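Local coordinates for phosphotriesterase family protein (Listeria monocytogenes serotype 4b str. H7858, PDB 3PNZ) that probably hydrolyses phosphorylated sugar lactones at a zinc centre held in an amidohydrolase (TIM-barrel) fold, at residues 46-51 with 277-282; 25-30 with 40-45; 6-11 with 77-82. All blocks are in the same frame, centred on the assembly; numbering follows the deposited sequence.

Contact 1: 46-51 with 277-282; sequences EKSQLD and TYYKHY. With PO4 (phosphate ion), chain L.
D51 OD1 is gripped by two backbone N-H groups, K280 N at 3.0 Å and L288 N from just beyond the segment, while OD2 takes H281 N at 2.9 Å; toward K280 and H281 each oxygen uses its syn lone pair. D51 thus ties helix 45-57 of the TIM barrel to the 277-282 segment. The H281 ring stands almost upright to this carboxylate, their planes 83° apart, with OD2 at its edge. L50 CB covers one face of that imidazole, 3.6 Å from its centroid, while K280 CG lies on the opposite face; NE2 bonds to D54, which fixes how the ring is turned. One turn back, K47 CB sits almost squarely over the Y282 ring, 3.8 Å from the centroid. From there the lysine runs fully extended past H281 O, and one water joins K47 NZ to Y282 O. Y279 packs beside S48 and D51, its hydroxyl bonded to H24 O, the backbone of a zinc ligand. Y278 points away to a phosphate ion. At the buried end, Y282 OH accepts from D44 N and donates to S48 OG over 2.7 Å, with the serine oxygen lying in the plane of the tyrosine ring.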
ATOM      1  N   GLU A  46      20.292  -6.565   0.997  1.00 26.67           N
ATOM      2  CA  GLU A  46      20.717  -7.373  -0.142  1.00 25.03           C
ATOM      3  C   GLU A  46      19.750  -8.527  -0.418  1.00 24.93           C
ATOM      4  O   GLU A  46      19.536  -8.901  -1.576  1.00 26.93           O
ATOM      5  CB  GLU A  46      22.152  -7.879   0.035  1.00 30.61           C
ATOM      6  CG  GLU A  46      23.205  -6.758   0.117  1.00 30.71           C
ATOM      7  CD  GLU A  46      23.265  -5.876  -1.130  1.00 34.07           C
ATOM      8  OE1 GLU A  46      22.844  -6.321  -2.222  1.00 32.07           O
ATOM      9  OE2 GLU A  46      23.751  -4.729  -1.016  1.00 34.94           O
ATOM     10  N   LYS A  47      19.156  -9.077   0.638  1.00 25.97           N
ATOM     11  CA  LYS A  47      18.157 -10.134   0.461  1.00 26.07           C
ATOM     12  C   LYS A  47      16.869  -9.584  -0.163  1.00 24.03           C
ATOM     13  O   LYS A  47      16.334 -10.169  -1.108  1.00 21.76           O
ATOM     14  CB  LYS A  47      17.875 -10.870   1.778  1.00 27.76           C
ATOM     15  CG  LYS A  47      19.041 -11.739   2.247  1.00 25.78           C
ATOM     16  CD  LYS A  47      18.732 -12.478   3.543  1.00 31.30           C
ATOM     17  CE  LYS A  47      19.915 -13.339   3.964  1.00 33.26           C
ATOM     18  NZ  LYS A  47      19.667 -14.037   5.248  1.00 40.11           N
ATOM     19  N   SER A  48      16.387  -8.454   0.350  1.00 24.93           N
ATOM     20  CA  SER A  48      15.219  -7.814  -0.245  1.00 21.96           C
ATOM     21  C   SER A  48      15.488  -7.518  -1.706  1.00 23.72           C
ATOM     22  O   SER A  48      14.637  -7.744  -2.567  1.00 21.69           O
ATOM     23  CB  SER A  48      14.843  -6.535   0.500  1.00 22.70           C
ATOM     24  OG  SER A  48      14.543  -6.801   1.856  1.00 23.62           O
ATOM     25  N   GLN A  49      16.694  -7.035  -1.992  1.00 23.34           N
ATOM     26  CA  GLN A  49      17.053  -6.682  -3.360  1.00 24.47           C
ATOM     27  C   GLN A  49      16.972  -7.868  -4.322  1.00 21.17           C
ATOM     28  O   GLN A  49      16.566  -7.721  -5.476  1.00 24.55           O
ATOM     29  CB  GLN A  49      18.443  -6.039  -3.407  1.00 23.86           C
ATOM     30  CG  GLN A  49      18.895  -5.723  -4.816  1.00 22.99           C
ATOM     31  CD  GLN A  49      20.121  -4.830  -4.845  1.00 28.43           C
ATOM     32  OE1 GLN A  49      20.380  -4.080  -3.899  1.00 27.69           O
ATOM     33  NE2 GLN A  49      20.877  -4.903  -5.933  1.00 28.82           N
ATOM     34  N   LEU A  50      17.350  -9.053  -3.856  1.00 21.14           N
ATOM     35  CA  LEU A  50      17.286 -10.229  -4.714  1.00 23.68           C
ATOM     36  C   LEU A  50      15.850 -10.522  -5.167  1.00 22.87           C
ATOM     37  O   LEU A  50      15.630 -10.897  -6.320  1.00 23.98           O
ATOM     38  CB  LEU A  50      17.912 -11.439  -4.024  1.00 25.86           C
ATOM     39  CG  LEU A  50      19.431 -11.341  -3.856  1.00 29.04           C
ATOM     40  CD1 LEU A  50      19.957 -12.405  -2.895  1.00 28.82           C
ATOM     41  CD2 LEU A  50      20.114 -11.448  -5.206  1.00 31.81           C
ATOM     42  N   ASP A  51      14.875 -10.340  -4.275  1.00 24.52           N
ATOM     43  CA  ASP A  51      13.474 -10.500  -4.673  1.00 23.35           C
ATOM     44  C   ASP A  51      13.032  -9.411  -5.662  1.00 21.20           C
ATOM     45  O   ASP A  51      12.369  -9.693  -6.659  1.00 22.82           O
ATOM     46  CB  ASP A  51      12.544 -10.507  -3.457  1.00 22.05           C
ATOM     47  CG  ASP A  51      12.406 -11.894  -2.830  1.00 25.02           C
ATOM     48  OD1 ASP A  51      11.316 -12.510  -2.948  1.00 23.65           O
ATOM     49  OD2 ASP A  51      13.388 -12.364  -2.217  1.00 24.00           O
ATOM     50  N   THR A 277       9.455 -15.025   5.780  1.00 22.79           N
ATOM     51  CA  THR A 277       8.946 -16.289   5.253  1.00 23.63           C
ATOM     52  C   THR A 277       8.144 -16.113   3.966  1.00 23.61           C
ATOM     53  O   THR A 277       7.766 -17.097   3.334  1.00 24.55           O
ATOM     54  CB  THR A 277       8.074 -17.027   6.286  1.00 22.99           C
ATOM     55  OG1 THR A 277       7.071 -16.137   6.789  1.00 22.82           O
ATOM     56  CG2 THR A 277       8.933 -17.534   7.452  1.00 22.98           C
ATOM     57  N   TYR A 278       7.895 -14.862   3.578  1.00 20.11           N
ATOM     58  CA  TYR A 278       7.203 -14.582   2.327  1.00 22.45           C
ATOM     59  C   TYR A 278       8.188 -14.268   1.200  1.00 21.83           C
ATOM     60  O   TYR A 278       7.878 -14.452   0.021  1.00 23.00           O
ATOM     61  CB  TYR A 278       6.266 -13.396   2.488  1.00 20.27           C
ATOM     62  CG  TYR A 278       5.011 -13.634   3.300  1.00 22.72           C
ATOM     63  CD1 TYR A 278       4.652 -14.910   3.733  1.00 25.88           C
ATOM     64  CD2 TYR A 278       4.185 -12.569   3.641  1.00 23.74           C
ATOM     65  CE1 TYR A 278       3.494 -15.112   4.481  1.00 24.13           C
ATOM     66  CE2 TYR A 278       3.027 -12.761   4.384  1.00 23.31           C
ATOM     67  CZ  TYR A 278       2.687 -14.034   4.800  1.00 24.40           C
ATOM     68  OH  TYR A 278       1.535 -14.227   5.535  1.00 24.33           O
ATOM     69  N   TYR A 279       9.363 -13.762   1.563  1.00 21.50           N
ATOM     70  CA  TYR A 279      10.403 -13.457   0.588  1.00 23.19           C
ATOM     71  C   TYR A 279      11.144 -14.721   0.173  1.00 25.83           C
ATOM     72  O   TYR A 279      11.477 -15.563   1.010  1.00 24.29           O
ATOM     73  CB  TYR A 279      11.385 -12.436   1.163  1.00 22.37           C
ATOM     74  CG  TYR A 279      11.056 -11.006   0.801  1.00 22.01           C
ATOM     75  CD1 TYR A 279       9.972 -10.343   1.380  1.00 21.68           C
ATOM     76  CD2 TYR A 279      11.834 -10.314  -0.116  1.00 22.41           C
ATOM     77  CE1 TYR A 279       9.668  -9.025   1.040  1.00 21.53           C
ATOM     78  CE2 TYR A 279      11.544  -9.011  -0.461  1.00 21.51           C
ATOM     79  CZ  TYR A 279      10.471  -8.366   0.118  1.00 23.37           C
ATOM     80  OH  TYR A 279      10.208  -7.066  -0.254  1.00 22.96           O
ATOM     81  N   LYS A 280      11.389 -14.849  -1.124  1.00 21.17           N
ATOM     82  CA  LYS A 280      12.128 -15.977  -1.655  1.00 24.17           C
ATOM     83  C   LYS A 280      13.536 -16.003  -1.062  1.00 25.12           C
ATOM     84  O   LYS A 280      14.031 -17.052  -0.635  1.00 24.97           O
ATOM     85  CB  LYS A 280      12.191 -15.885  -3.179  1.00 24.26           C
ATOM     86  CG  LYS A 280      12.881 -17.059  -3.853  1.00 24.55           C
ATOM     87  CD  LYS A 280      12.868 -16.911  -5.366  1.00 27.43           C
ATOM     88  CE  LYS A 280      13.500 -18.119  -6.049  1.00 31.12           C
ATOM     89  NZ  LYS A 280      13.567 -17.934  -7.532  1.00 29.95           N
ATOM     90  N   HIS A 281      14.173 -14.840  -1.008  1.00 25.25           N
ATOM     91  CA  HIS A 281      15.590 -14.795  -0.646  1.00 23.72           C
ATOM     92  C   HIS A 281      15.872 -14.532   0.831  1.00 24.96           C
ATOM     93  O   HIS A 281      17.025 -14.366   1.230  1.00 26.40           O
ATOM     94  CB  HIS A 281      16.338 -13.826  -1.569  1.00 22.93           C
ATOM     95  CG  HIS A 281      16.261 -14.222  -3.008  1.00 26.28           C
ATOM     96  ND1 HIS A 281      17.113 -15.149  -3.568  1.00 28.75           N
ATOM     97  CD2 HIS A 281      15.403 -13.857  -3.989  1.00 23.02           C
ATOM     98  CE1 HIS A 281      16.797 -15.323  -4.839  1.00 29.70           C
ATOM     99  NE2 HIS A 281      15.762 -14.551  -5.120  1.00 28.93           N
ATOM    100  N   TYR A 282      14.823 -14.494   1.646  1.00 23.49           N
ATOM    101  CA  TYR A 282      15.005 -14.588   3.087  1.00 21.95           C
ATOM    102  C   TYR A 282      14.648 -16.020   3.482  1.00 25.38           C
ATOM    103  O   TYR A 282      15.528 -16.850   3.681  1.00 28.36           O
ATOM    104  CB  TYR A 282      14.098 -13.623   3.849  1.00 24.45           C
ATOM    105  CG  TYR A 282      14.452 -12.138   3.878  1.00 24.91           C
ATOM    106  CD1 TYR A 282      15.121 -11.586   4.968  1.00 24.75           C
ATOM    107  CD2 TYR A 282      14.022 -11.272   2.872  1.00 25.99           C
ATOM    108  CE1 TYR A 282      15.400 -10.216   5.032  1.00 25.60           C
ATOM    109  CE2 TYR A 282      14.292  -9.892   2.931  1.00 25.09           C
ATOM    110  CZ  TYR A 282      14.981  -9.381   4.016  1.00 26.85           C
ATOM    111  OH  TYR A 282      15.244  -8.030   4.103  1.00 25.63           O
TER
HETATM  112  P   PO4 L 336       0.313 -11.273   7.175  1.00 29.19           P
HETATM  113  O1  PO4 L 336       0.710 -12.270   8.231  1.00 28.97           O
HETATM  114  O2  PO4 L 336       1.369 -10.192   7.113  1.00 31.08           O
HETATM  115  O3  PO4 L 336       0.249 -11.952   5.826  1.00 26.74           O
HETATM  116  O4  PO4 L 336      -1.024 -10.643   7.510  1.00 29.84           O
HETATM  117  O   HOH W   1      18.238 -16.405   4.242  1.00 39.81           O

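Contact 2: 25-30 with 40-45; sequences IVCVPA and LLLDDK
C27 and L42 pair as a single antiparallel bridge between two loops of the TIM barrel, C27 N donating to L42 O at 2.9 Å and L42 N returning a weak bond to C27 O. It stays a single bridge; the end-to-end directions of the two chains are 130° apart. L42 O has several close neighbours: the C27 amide comes in tilted 24° from the carbonyl plane, V26 CA makes a CA-H...O contact at 3.4 Å, and V26 CG1 also lies close by. That methyl reaches the oxygen because it stands opposite V26 N about the CA-CB bond (chi1 -176°). L42 turns its side chain toward the other loop, setting CB 3.6 Å from I25 O and CD1 4.1 Å from C27 SG. Further along, the CD2 branch of L41 meets V28 CG1 at 4.0 Å and the ring carbon CD of P29 at 3.8 Å, crossing both side chains at a slant. The same proline edge rests on L40 O, just before helix 30-33 begins. V28 CG2 touches D43 CB, nearer the surface. Segment 25-30 follows strand 19-23, where H22 at its end and H24 just after it bind zinc; 40-45 returns after helix 30-33 and leads into helix 45-57. One good and one weak backbone bond fix the register, with mostly apolar and carbon-to-carbonyl contacts around them, while L41 O finds its partner outside, in K276 NZ. Leucine, valine and proline carbons pack round the pair, and the C27 side chain is about 8 Å from a zinc ion.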
ATOM      1  N   ILE A  25       9.387  -3.704   1.509  1.00 20.58           N
ATOM      2  CA  ILE A  25      10.666  -4.079   0.912  1.00 20.42           C
ATOM      3  C   ILE A  25      11.775  -4.190   1.954  1.00 22.12           C
ATOM      4  O   ILE A  25      12.386  -5.251   2.123  1.00 23.56           O
ATOM      5  CB  ILE A  25      11.074  -3.078  -0.186  1.00 22.17           C
ATOM      6  CG1 ILE A  25       9.965  -2.968  -1.227  1.00 21.77           C
ATOM      7  CG2 ILE A  25      12.376  -3.525  -0.850  1.00 21.67           C
ATOM      8  CD1 ILE A  25      10.178  -1.831  -2.235  1.00 21.85           C
ATOM      9  N   VAL A  26      12.028  -3.097   2.658  1.00 23.02           N
ATOM     10  CA  VAL A  26      12.942  -3.111   3.794  1.00 22.66           C
ATOM     11  C   VAL A  26      12.292  -2.332   4.922  1.00 24.35           C
ATOM     12  O   VAL A  26      12.016  -1.136   4.785  1.00 25.54           O
ATOM     13  CB  VAL A  26      14.307  -2.454   3.453  1.00 22.17           C
ATOM     14  CG1 VAL A  26      15.273  -2.588   4.631  1.00 23.20           C
ATOM     15  CG2 VAL A  26      14.902  -3.082   2.205  1.00 23.11           C
ATOM     16  N   CYS A  27      12.027  -3.004   6.037  1.00 23.31           N
ATOM     17  CA  CYS A  27      11.350  -2.343   7.141  1.00 23.83           C
ATOM     18  C   CYS A  27      11.574  -3.077   8.450  1.00 26.37           C
ATOM     19  O   CYS A  27      11.682  -4.304   8.476  1.00 25.91           O
ATOM     20  CB  CYS A  27       9.851  -2.196   6.854  1.00 23.76           C
ATOM     21  SG  CYS A  27       9.022  -3.737   6.384  1.00 28.55           S
ATOM     22  N   VAL A  28      11.635  -2.314   9.534  1.00 23.33           N
ATOM     23  CA  VAL A  28      11.861  -2.866  10.864  1.00 24.18           C
ATOM     24  C   VAL A  28      10.871  -2.227  11.841  1.00 24.41           C
ATOM     25  O   VAL A  28      11.235  -1.368  12.641  1.00 25.41           O
ATOM     26  CB  VAL A  28      13.314  -2.618  11.326  1.00 26.06           C
ATOM     27  CG1 VAL A  28      13.610  -3.380  12.629  1.00 26.51           C
ATOM     28  CG2 VAL A  28      14.287  -3.023  10.237  1.00 27.04           C
ATOM     29  N   PRO A  29       9.594  -2.634  11.757  1.00 21.55           N
ATOM     30  CA  PRO A  29       8.504  -2.071  12.564  1.00 21.98           C
ATOM     31  C   PRO A  29       8.841  -2.094  14.053  1.00 26.68           C
ATOM     32  O   PRO A  29       9.137  -3.164  14.578  1.00 25.55           O
ATOM     33  CB  PRO A  29       7.333  -3.026  12.299  1.00 26.17           C
ATOM     34  CG  PRO A  29       7.659  -3.734  11.048  1.00 29.55           C
ATOM     35  CD  PRO A  29       9.145  -3.703  10.849  1.00 22.87           C
ATOM     36  N   ALA A  30       8.804  -0.944  14.716  1.00 24.89           N
ATOM     37  CA  ALA A  30       9.188  -0.874  16.123  1.00 27.90           C
ATOM     38  C   ALA A  30       8.352  -1.821  16.972  1.00 30.20           C
ATOM     39  O   ALA A  30       8.881  -2.582  17.780  1.00 30.83           O
ATOM     40  CB  ALA A  30       9.054   0.547  16.641  1.00 26.15           C
ATOM     41  N   LEU A  40       8.654 -10.518  10.972  1.00 23.34           N
ATOM     42  CA  LEU A  40       8.045  -9.294  10.445  1.00 22.42           C
ATOM     43  C   LEU A  40       9.061  -8.174  10.264  1.00 23.79           C
ATOM     44  O   LEU A  40       8.693  -7.029  10.012  1.00 25.55           O
ATOM     45  CB  LEU A  40       6.913  -8.828  11.353  1.00 22.92           C
ATOM     46  CG  LEU A  40       5.631  -9.662  11.232  1.00 24.23           C
ATOM     47  CD1 LEU A  40       4.742  -9.437  12.444  1.00 29.68           C
ATOM     48  CD2 LEU A  40       4.890  -9.318   9.932  1.00 22.71           C
ATOM     49  N   LEU A  41      10.339  -8.507  10.393  1.00 22.97           N
ATOM     50  CA  LEU A  41      11.393  -7.538  10.127  1.00 22.71           C
ATOM     51  C   LEU A  41      12.092  -7.871   8.812  1.00 25.02           C
ATOM     52  O   LEU A  41      12.785  -8.884   8.701  1.00 25.76           O
ATOM     53  CB  LEU A  41      12.402  -7.510  11.277  1.00 23.58           C
ATOM     54  CG  LEU A  41      11.837  -7.494  12.697  1.00 25.37           C
ATOM     55  CD1 LEU A  41      12.980  -7.457  13.718  1.00 25.52           C
ATOM     56  CD2 LEU A  41      10.878  -6.338  12.916  1.00 23.27           C
ATOM     57  N   LEU A  42      11.896  -7.029   7.800  1.00 23.47           N
ATOM     58  CA  LEU A  42      12.610  -7.195   6.545  1.00 21.69           C
ATOM     59  C   LEU A  42      13.887  -6.370   6.653  1.00 27.87           C
ATOM     60  O   LEU A  42      13.937  -5.224   6.217  1.00 26.59           O
ATOM     61  CB  LEU A  42      11.757  -6.728   5.365  1.00 23.52           C
ATOM     62  CG  LEU A  42      10.489  -7.557   5.123  1.00 24.14           C
ATOM     63  CD1 LEU A  42       9.657  -6.991   3.969  1.00 22.64           C
ATOM     64  CD2 LEU A  42      10.859  -9.006   4.855  1.00 23.90           C
ATOM     65  N   ASP A  43      14.914  -6.963   7.249  1.00 25.47           N
ATOM     66  CA  ASP A  43      16.042  -6.189   7.751  1.00 26.37           C
ATOM     67  C   ASP A  43      17.365  -6.476   7.051  1.00 27.09           C
ATOM     68  O   ASP A  43      18.428  -6.224   7.620  1.00 29.29           O
ATOM     69  CB  ASP A  43      16.182  -6.421   9.257  1.00 26.26           C
ATOM     70  CG  ASP A  43      16.351  -7.891   9.608  1.00 30.12           C
ATOM     71  OD1 ASP A  43      16.403  -8.735   8.684  1.00 28.99           O
ATOM     72  OD2 ASP A  43      16.446  -8.199  10.813  1.00 36.38           O
ATOM     73  N   ASP A  44      17.302  -6.990   5.826  1.00 25.80           N
ATOM     74  CA  ASP A  44      18.509  -7.249   5.037  1.00 27.79           C
ATOM     75  C   ASP A  44      18.376  -6.709   3.616  1.00 27.30           C
ATOM     76  O   ASP A  44      17.751  -7.331   2.759  1.00 26.42           O
ATOM     77  CB  ASP A  44      18.827  -8.746   5.002  1.00 25.75           C
ATOM     78  CG  ASP A  44      20.195  -9.045   4.403  1.00 33.44           C
ATOM     79  OD1 ASP A  44      20.548  -8.465   3.350  1.00 31.91           O
ATOM     80  OD2 ASP A  44      20.922  -9.869   4.994  1.00 34.61           O
ATOM     81  N   LYS A  45      18.994  -5.560   3.361  1.00 23.84           N
ATOM     82  CA  LYS A  45      18.868  -4.888   2.067  1.00 24.58           C
ATOM     83  C   LYS A  45      19.219  -5.792   0.883  1.00 27.44           C
ATOM     84  O   LYS A  45      18.527  -5.791  -0.135  1.00 25.00           O
ATOM     85  CB  LYS A  45      19.710  -3.600   2.056  1.00 26.13           C
ATOM     86  CG  LYS A  45      19.692  -2.818   0.737  1.00 24.09           C
ATOM     87  CD  LYS A  45      20.756  -3.319  -0.239  1.00 26.20           C
ATOM     88  CE  LYS A  45      21.117  -2.241  -1.266  1.00 24.83           C
ATOM     89  NZ  LYS A  45      22.108  -2.747  -2.260  1.00 27.45           N
TER

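Contact 3: 6-11 with 77-82; sequences TFYGDI and DVAQIS
F7 and Y8, neighbours at the centre of a type I turn, both reach helix 75-85 and meet A79 with the edges of their rings. F7 lays its CD2-CE2 side against the helix: CD2 is 3.8 Å from A79 CA, which lies near the ring plane, and CE2 is 3.7 Å from V78 CG1, which approaches the phenyl obliquely. Y8 comes in beside it, with A79 O in the plane of its ring and S82 OG also near that plane, 3.7 Å from Y8 CD2. With CG opposite its own carbonyl carbon (chi1 -78°), Y8 extends toward the helix, bringing OH within a weak hydrogen bond of A79 O at 3.4 Å. The S82 hydroxyl has its stronger partner in I87 O. Behind the rings, G9 N to T6 O closes the turn; T6 OG1 donates to G9 O at 2.7 Å in the carbonyl plane, and T6 N gives G9 O a second bond. The turn joins strands 4-6 and 9-11, an antiparallel hairpin set against the TIM barrel. F7 pairs through its backbone with I89 of strand 88-92, Y8 meets Y148 edge-to-face, and V78 and S82 pack on I89, so the hairpin sits where helix 75-85 leads into that strand.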
ATOM      1  N   THR A   6       7.739   9.056  -7.807  1.00 21.42           N
ATOM      2  CA  THR A   6       8.597   7.948  -7.388  1.00 21.59           C
ATOM      3  C   THR A   6       9.808   8.490  -6.630  1.00 21.87           C
ATOM      4  O   THR A   6      10.059   9.689  -6.620  1.00 22.04           O
ATOM      5  CB  THR A   6       9.098   7.102  -8.581  1.00 20.82           C
ATOM      6  OG1 THR A   6      10.119   7.815  -9.288  1.00 21.38           O
ATOM      7  CG2 THR A   6       7.953   6.728  -9.537  1.00 21.61           C
ATOM      8  N   PHE A   7      10.555   7.596  -5.990  1.00 19.84           N
ATOM      9  CA  PHE A   7      11.743   7.985  -5.244  1.00 22.74           C
ATOM     10  C   PHE A   7      12.719   8.780  -6.107  1.00 23.77           C
ATOM     11  O   PHE A   7      13.394   9.677  -5.607  1.00 25.88           O
ATOM     12  CB  PHE A   7      12.460   6.752  -4.691  1.00 25.61           C
ATOM     13  CG  PHE A   7      11.952   6.301  -3.346  1.00 23.89           C
ATOM     14  CD1 PHE A   7      10.713   6.709  -2.880  1.00 25.04           C
ATOM     15  CD2 PHE A   7      12.726   5.474  -2.546  1.00 25.74           C
ATOM     16  CE1 PHE A   7      10.253   6.294  -1.636  1.00 28.03           C
ATOM     17  CE2 PHE A   7      12.271   5.047  -1.309  1.00 25.78           C
ATOM     18  CZ  PHE A   7      11.035   5.456  -0.855  1.00 27.82           C
ATOM     19  N   TYR A   8      12.799   8.446  -7.389  1.00 21.34           N
ATOM     20  CA  TYR A   8      13.772   9.098  -8.271  1.00 23.25           C
ATOM     21  C   TYR A   8      13.155  10.028  -9.314  1.00 26.81           C
ATOM     22  O   TYR A   8      13.746  10.272 -10.370  1.00 31.66           O
ATOM     23  CB  TYR A   8      14.694   8.067  -8.927  1.00 25.15           C
ATOM     24  CG  TYR A   8      15.767   7.592  -7.980  1.00 27.98           C
ATOM     25  CD1 TYR A   8      16.889   8.375  -7.730  1.00 28.02           C
ATOM     26  CD2 TYR A   8      15.653   6.376  -7.315  1.00 27.22           C
ATOM     27  CE1 TYR A   8      17.869   7.960  -6.852  1.00 32.16           C
ATOM     28  CE2 TYR A   8      16.634   5.949  -6.434  1.00 26.62           C
ATOM     29  CZ  TYR A   8      17.741   6.747  -6.210  1.00 33.07           C
ATOM     30  OH  TYR A   8      18.725   6.340  -5.338  1.00 34.92           O
ATOM     31  N   GLY A   9      11.981  10.569  -9.008  1.00 25.08           N
ATOM     32  CA  GLY A   9      11.396  11.606  -9.844  1.00 23.53           C
ATOM     33  C   GLY A   9       9.921  11.411 -10.149  1.00 26.71           C
ATOM     34  O   GLY A   9       9.355  10.330  -9.924  1.00 22.88           O
ATOM     35  N   ASP A  10       9.295  12.467 -10.660  1.00 22.18           N
ATOM     36  CA  ASP A  10       7.908  12.393 -11.097  1.00 21.02           C
ATOM     37  C   ASP A  10       7.873  11.908 -12.540  1.00 25.27           C
ATOM     38  O   ASP A  10       8.562  12.456 -13.405  1.00 23.52           O
ATOM     39  CB  ASP A  10       7.226  13.755 -10.952  1.00 21.64           C
ATOM     40  CG  ASP A  10       7.231  14.264  -9.516  1.00 25.84           C
ATOM     41  OD1 ASP A  10       7.360  13.442  -8.576  1.00 23.77           O
ATOM     42  OD2 ASP A  10       7.108  15.490  -9.317  1.00 24.85           O
ATOM     43  N   ILE A  11       7.089  10.867 -12.796  1.00 20.49           N
ATOM     44  CA  ILE A  11       7.072  10.216 -14.095  1.00 19.24           C
ATOM     45  C   ILE A  11       5.691  10.292 -14.731  1.00 22.77           C
ATOM     46  O   ILE A  11       4.698  10.537 -14.043  1.00 24.14           O
ATOM     47  CB  ILE A  11       7.521   8.733 -13.995  1.00 20.96           C
ATOM     48  CG1 ILE A  11       6.510   7.901 -13.191  1.00 20.03           C
ATOM     49  CG2 ILE A  11       8.900   8.643 -13.374  1.00 23.66           C
ATOM     50  CD1 ILE A  11       6.837   6.403 -13.185  1.00 20.78           C
ATOM     51  N   ASP A  77      17.748   2.406   2.223  1.00 25.93           N
ATOM     52  CA  ASP A  77      17.971   1.063   1.690  1.00 23.75           C
ATOM     53  C   ASP A  77      17.059   0.802   0.496  1.00 22.60           C
ATOM     54  O   ASP A  77      17.475   0.226  -0.505  1.00 24.04           O
ATOM     55  CB  ASP A  77      17.721  -0.000   2.769  1.00 27.26           C
ATOM     56  CG  ASP A  77      18.789  -0.004   3.855  1.00 33.20           C
ATOM     57  OD1 ASP A  77      19.990  -0.060   3.514  1.00 32.73           O
ATOM     58  OD2 ASP A  77      18.429   0.034   5.051  1.00 35.45           O
ATOM     59  N   VAL A  78      15.802   1.212   0.616  1.00 23.14           N
ATOM     60  CA  VAL A  78      14.859   1.045  -0.484  1.00 23.27           C
ATOM     61  C   VAL A  78      15.282   1.870  -1.704  1.00 23.19           C
ATOM     62  O   VAL A  78      15.213   1.402  -2.837  1.00 23.14           O
ATOM     63  CB  VAL A  78      13.419   1.390  -0.041  1.00 23.33           C
ATOM     64  CG1 VAL A  78      12.460   1.340  -1.222  1.00 23.45           C
ATOM     65  CG2 VAL A  78      12.969   0.422   1.060  1.00 22.03           C
ATOM     66  N   ALA A  79      15.734   3.096  -1.466  1.00 25.15           N
ATOM     67  CA  ALA A  79      16.236   3.936  -2.552  1.00 24.20           C
ATOM     68  C   ALA A  79      17.423   3.273  -3.244  1.00 26.05           C
ATOM     69  O   ALA A  79      17.514   3.275  -4.471  1.00 25.49           O
ATOM     70  CB  ALA A  79      16.617   5.324  -2.031  1.00 25.00           C
ATOM     71  N   GLN A  80      18.321   2.682  -2.460  1.00 24.83           N
ATOM     72  CA  GLN A  80      19.483   2.008  -3.032  1.00 26.65           C
ATOM     73  C   GLN A  80      19.069   0.805  -3.881  1.00 25.10           C
ATOM     74  O   GLN A  80      19.630   0.564  -4.946  1.00 26.13           O
ATOM     75  CB  GLN A  80      20.469   1.589  -1.936  1.00 24.88           C
ATOM     76  CG  GLN A  80      21.768   1.025  -2.481  1.00 26.95           C
ATOM     77  CD  GLN A  80      22.561   2.059  -3.266  1.00 33.61           C
ATOM     78  OE1 GLN A  80      22.495   3.256  -2.978  1.00 33.18           O
ATOM     79  NE2 GLN A  80      23.307   1.602  -4.267  1.00 31.67           N
ATOM     80  N   ILE A  81      18.067   0.060  -3.418  1.00 24.38           N
ATOM     81  CA  ILE A  81      17.548  -1.067  -4.185  1.00 21.19           C
ATOM     82  C   ILE A  81      16.957  -0.605  -5.515  1.00 21.35           C
ATOM     83  O   ILE A  81      17.202  -1.209  -6.560  1.00 24.97           O
ATOM     84  CB  ILE A  81      16.479  -1.842  -3.378  1.00 21.58           C
ATOM     85  CG1 ILE A  81      17.124  -2.484  -2.141  1.00 22.35           C
ATOM     86  CG2 ILE A  81      15.822  -2.905  -4.243  1.00 26.08           C
ATOM     87  CD1 ILE A  81      16.140  -3.187  -1.200  1.00 21.76           C
ATOM     88  N   SER A  82      16.173   0.470  -5.465  1.00 22.72           N
ATOM     89  CA  SER A  82      15.610   1.064  -6.671  1.00 22.46           C
ATOM     90  C   SER A  82      16.724   1.401  -7.662  1.00 23.73           C
ATOM     91  O   SER A  82      16.667   1.022  -8.833  1.00 24.23           O
ATOM     92  CB  SER A  82      14.834   2.334  -6.325  1.00 21.13           C
ATOM     93  OG  SER A  82      14.252   2.903  -7.486  1.00 25.05           O
TER

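Contacts 1 and 2 adjoin: S48 OG of helix 45-57 bonds to I25 O, so the loop pair 25-30/40-45 leads straight into the helix that holds 277-282. Contact 3 lies about 17 Å from contact 2, between centres, yet I81 of its helix packs on I25, V26 and S48 and thereby meets both. Contact 1 is only partly buried and relies on a carboxylate, hydroxyls and CH-pi packing. Contact 2 is buried closer to the metals and pairs backbone with aliphatic carbons. Contact 3, also mostly buried, rests on ring edges, its one crossing hydrogen bond weak, with the exposed Y8 at its border.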